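Side-chain contacts in Thiol:disulfide interchange protein (Proteus mirabilis, PDB 4OD7), which probably acts as a periplasmic thiol:disulfide oxidoreductase of the DsbA type, introducing disulfide bonds into proteins as they fold: residues D87-S90 with P91-K95; S129-V132 with N133-S137. The protein carries 1 engineered substitution. All blocks are in the same frame, centred on the assembly; numbering follows the deposited sequence.

How the contacts relate
Both contacts are local, each between successive turns of one helix. Contact 1 lies in helix 86-99 and contact 2 at the start of helix 130-145. Their centres are 20 Å apart and their nearest atoms about 12 Å apart, so they do not touch. Helix 70-83 joins them indirectly: Val89 and Leu93 of contact 1 rest on it, as do Val132, Leu135 and Val136 of contact 2. Contact 1 is tied more directly to the redox site. Its Phe94 meets Phe30 and Tyr36, which flank the Ser32-Cys35 segment in sequence. Ser32 is an engineered residue, so the redox disulfide is absent here. Contact 2 is a surface contact, its centre 17 Å from that of the chain.

Contact 1. Residues D87-S90 with P91-K95; sequences DQVS and PALFK
Val89 and Leu93 form the apolar part of this contact, one helical turn apart. Their side chains lie alongside each other and point the same way. Val89 CG2 meets Leu93 CD1 at 3.7 Å. The CG of Leu93 is anti to its carbonyl carbon (chi1 -71°), which leans the side chain back over the preceding turn. CG thus also comes within 3.3 Å of Val89 O.

The backbone bonds are unequal. Leu93 N donates to Val89 O at 2.8 Å, and Phe94 N donates to Ser90 O at 3.1 Å. The second is almost straight at the hydrogen (176°), whereas the first is more bent (147°). Leu93 N also makes a weak bond to Ser90 O.

Pro91 breaks the regular pattern. It has no N-H to offer the turn before, and its CD sits 3.2 Å from Asp87 O, where a helical bond would otherwise form. Ala92 N does not bond to Gln88 O either, so helix 86-99 is kinked here. Pro91 CD also lies close to Ser90 CB, 3.4 Å away, as the peptide link between them brings it there. This helix belongs to the helical domain that DsbA proteins carry inserted in their thioredoxin fold. Val89 and Leu93 face its interior, against Phe113 of helix 106-115 and against helix 70-83.

The aromatic contact is on another side of the helix. Ser90 O approaches the Phe94 ring obliquely, 3.4 Å from Phe94 CD2. Ser90 OG is 3.9 Å from Phe94 CE2. Beyond the helix, the Phe94 ring meets Phe30 edge-to-face and also touches Tyr36, residues that flank in sequence the redox motif, which runs here from the engineered Ser32 to Cys35. Ser90 and Phe94 both touch Glu40 of helix 33-41.

Contact 2. Residues S129-V132 with N133-S137; sequences SFVV and NSLVS
Ser129 and Asn133 meet at the first turn of helix 130-145. Ser129 is the N-cap: its OG accepts from Val132 N at 3.2 Å. The same OG is hydrogen-bonded to Ala126 O, so two partners fix its position. Ser129 O takes the first helical bond, from Asn133 N at 2.7 Å. The side-chain amide of Asn133 lies beside the same carbonyl, but ND2 is poorly angled for a bond to it and makes a weak one to Asn128 O, while OD1 accepts from Arg75 NH1.

Phe130 comes next and pairs with Ser134. Phe130 O is gripped twice, by Ser134 N at 2.8 Å and by Ser134 OG at 2.9 Å. The two donors reach it from opposite faces of the carbonyl plane. Ser134 OG lies beside its own backbone N (chi1 -62°), which turns the hydroxyl back to the preceding turn. OG also stands over one face of the Phe130 ring, off centre toward the rim and 3.4 Å from Phe130 CE2. Its proton goes to the carbonyl.

Val131 follows, on an exposed side. Val131 O accepts from Leu135 N at 3.0 Å. Val131 CG2 only loosely meets Leu135 CD1, at 4.3 Å.

Val132 is buried. Val132 O accepts from Val136 N at 2.9 Å, and Val136 CG2 rests near the same oxygen.

Val132, Leu135 and Val136 turn to helix 70-83: Val132 touches Arg75 and Ala82, and the other two share Ala78. As in DsbA relatives, helix 130-145 probably leads from the helical domain back to the thioredoxin fold, where strand 153-156 follows.

Contact 1. Residues D87-S90 with P91-K95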
# COMPACT_ATOMS: atom_id res chain seq x y z
N ASP A 87 -6.85 -6.88 6.97
CA ASP A 87 -8.21 -6.54 6.61
C ASP A 87 -9.06 -5.99 7.74
O ASP A 87 -9.96 -5.18 7.53
CB ASP A 87 -8.92 -7.79 6.07
CG ASP A 87 -8.55 -8.12 4.65
OD1 ASP A 87 -7.73 -7.38 4.07
OD2 ASP A 87 -9.06 -9.14 4.13
N GLN A 88 -8.77 -6.44 8.94
CA GLN A 88 -9.48 -6.03 10.14
C GLN A 88 -9.06 -4.64 10.65
O GLN A 88 -9.89 -3.89 11.08
CB GLN A 88 -9.25 -7.06 11.27
CG GLN A 88 -10.01 -8.40 11.15
CD GLN A 88 -9.66 -9.26 9.92
OE1 GLN A 88 -8.49 -9.40 9.52
NE2 GLN A 88 -10.70 -9.83 9.32
N VAL A 89 -7.77 -4.30 10.60
CA VAL A 89 -7.30 -3.06 11.23
C VAL A 89 -7.16 -1.96 10.20
O VAL A 89 -7.26 -0.79 10.56
CB VAL A 89 -5.91 -3.21 11.96
CG1 VAL A 89 -5.89 -4.41 12.86
CG2 VAL A 89 -4.77 -3.33 10.99
N SER A 90 -6.93 -2.34 8.94
CA SER A 90 -6.70 -1.35 7.90
C SER A 90 -7.84 -0.30 7.87
O SER A 90 -7.54 0.88 7.89
CB SER A 90 -6.53 -2.03 6.54
OG SER A 90 -6.31 -1.06 5.54
N PRO A 91 -9.13 -0.71 7.82
CA PRO A 91 -10.16 0.32 7.85
C PRO A 91 -10.11 1.22 9.09
O PRO A 91 -10.30 2.44 9.01
CB PRO A 91 -11.43 -0.49 7.77
CG PRO A 91 -11.05 -1.74 7.12
CD PRO A 91 -9.72 -2.04 7.61
N ALA A 92 -9.82 0.61 10.25
CA ALA A 92 -9.78 1.35 11.54
C ALA A 92 -8.61 2.33 11.65
O ALA A 92 -8.72 3.39 12.30
CB ALA A 92 -9.73 0.34 12.75
N LEU A 93 -7.50 1.99 11.02
CA LEU A 93 -6.34 2.83 11.05
C LEU A 93 -6.55 4.01 10.14
O LEU A 93 -6.23 5.13 10.49
CB LEU A 93 -5.13 2.03 10.62
CG LEU A 93 -4.64 0.97 11.62
CD1 LEU A 93 -3.61 0.17 10.94
CD2 LEU A 93 -4.10 1.51 12.93
N PHE A 94 -7.10 3.78 8.96
CA PHE A 94 -7.47 4.91 8.10
C PHE A 94 -8.47 5.81 8.82
O PHE A 94 -8.30 7.01 8.88
CB PHE A 94 -8.10 4.44 6.78
CG PHE A 94 -7.12 4.14 5.70
CD1 PHE A 94 -6.32 5.12 5.17
CD2 PHE A 94 -7.02 2.86 5.18
CE1 PHE A 94 -5.42 4.82 4.15
CE2 PHE A 94 -6.13 2.56 4.17
CZ PHE A 94 -5.33 3.54 3.65
N LYS A 95 -9.49 5.22 9.40
CA LYS A 95 -10.52 5.97 10.10
C LYS A 95 -9.94 6.79 11.25
O LYS A 95 -10.24 7.97 11.38
CB LYS A 95 -11.61 5.03 10.59
CG LYS A 95 -12.63 5.70 11.44
CD LYS A 95 -13.63 4.76 12.04
CE LYS A 95 -14.39 5.53 13.11
NZ LYS A 95 -15.02 6.76 12.58

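Contact 2. Residues S129-V132 with N133-S137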
# COMPACT_ATOMS: atom_id res chain seq x y z
N SER A 129 9.16 -7.25 17.86
CA SER A 129 9.71 -8.54 17.47
C SER A 129 10.67 -8.40 16.31
O SER A 129 10.60 -7.46 15.56
CB SER A 129 8.57 -9.51 17.13
OG SER A 129 7.87 -9.10 16.00
N PHE A 130 11.58 -9.37 16.20
CA PHE A 130 12.48 -9.50 15.08
C PHE A 130 11.71 -9.49 13.79
O PHE A 130 12.12 -8.88 12.83
CB PHE A 130 13.29 -10.81 15.19
CG PHE A 130 14.13 -11.11 13.99
CD1 PHE A 130 15.45 -10.75 13.94
CD2 PHE A 130 13.59 -11.75 12.90
CE1 PHE A 130 16.21 -11.03 12.84
CE2 PHE A 130 14.35 -12.02 11.82
CZ PHE A 130 15.65 -11.66 11.79
N VAL A 131 10.62 -10.23 13.74
CA VAL A 131 9.84 -10.28 12.51
C VAL A 131 9.27 -8.88 12.11
O VAL A 131 9.24 -8.52 10.95
CB VAL A 131 8.75 -11.31 12.59
CG1 VAL A 131 8.00 -11.18 13.83
CG2 VAL A 131 7.80 -11.20 11.44
N VAL A 132 8.78 -8.14 13.08
CA VAL A 132 8.19 -6.85 12.83
C VAL A 132 9.34 -5.91 12.52
O VAL A 132 9.24 -5.11 11.61
CB VAL A 132 7.34 -6.42 14.01
CG1 VAL A 132 7.03 -4.94 13.99
CG2 VAL A 132 6.04 -7.21 13.98
N ASN A 133 10.45 -6.03 13.24
CA ASN A 133 11.63 -5.25 12.90
C ASN A 133 12.10 -5.47 11.45
O ASN A 133 12.34 -4.52 10.72
CB ASN A 133 12.76 -5.57 13.86
CG ASN A 133 12.47 -5.14 15.29
OD1 ASN A 133 11.66 -4.24 15.54
ND2 ASN A 133 13.12 -5.79 16.23
N SER A 134 12.12 -6.71 11.00
CA SER A 134 12.49 -7.05 9.63
C SER A 134 11.52 -6.47 8.63
O SER A 134 11.95 -5.96 7.61
CB SER A 134 12.51 -8.56 9.45
OG SER A 134 13.49 -9.13 10.29
N LEU A 135 10.23 -6.54 8.92
CA LEU A 135 9.22 -5.95 8.04
C LEU A 135 9.36 -4.43 7.94
O LEU A 135 9.09 -3.84 6.90
CB LEU A 135 7.79 -6.27 8.52
CG LEU A 135 7.34 -7.70 8.31
CD1 LEU A 135 6.11 -7.97 9.13
CD2 LEU A 135 7.05 -7.99 6.87
N VAL A 136 9.73 -3.79 9.04
CA VAL A 136 9.89 -2.34 9.00
C VAL A 136 11.05 -2.01 8.06
O VAL A 136 10.94 -1.10 7.22
CB VAL A 136 10.10 -1.74 10.45
CG1 VAL A 136 10.83 -0.35 10.42
CG2 VAL A 136 8.73 -1.80 11.26
N SER A 137 12.16 -2.73 8.21
CA SER A 137 13.35 -2.55 7.37
C SER A 137 12.99 -2.80 5.94
O SER A 137 13.40 -2.06 5.06
CB SER A 137 14.47 -3.43 7.84
OG SER A 137 14.77 -3.08 9.16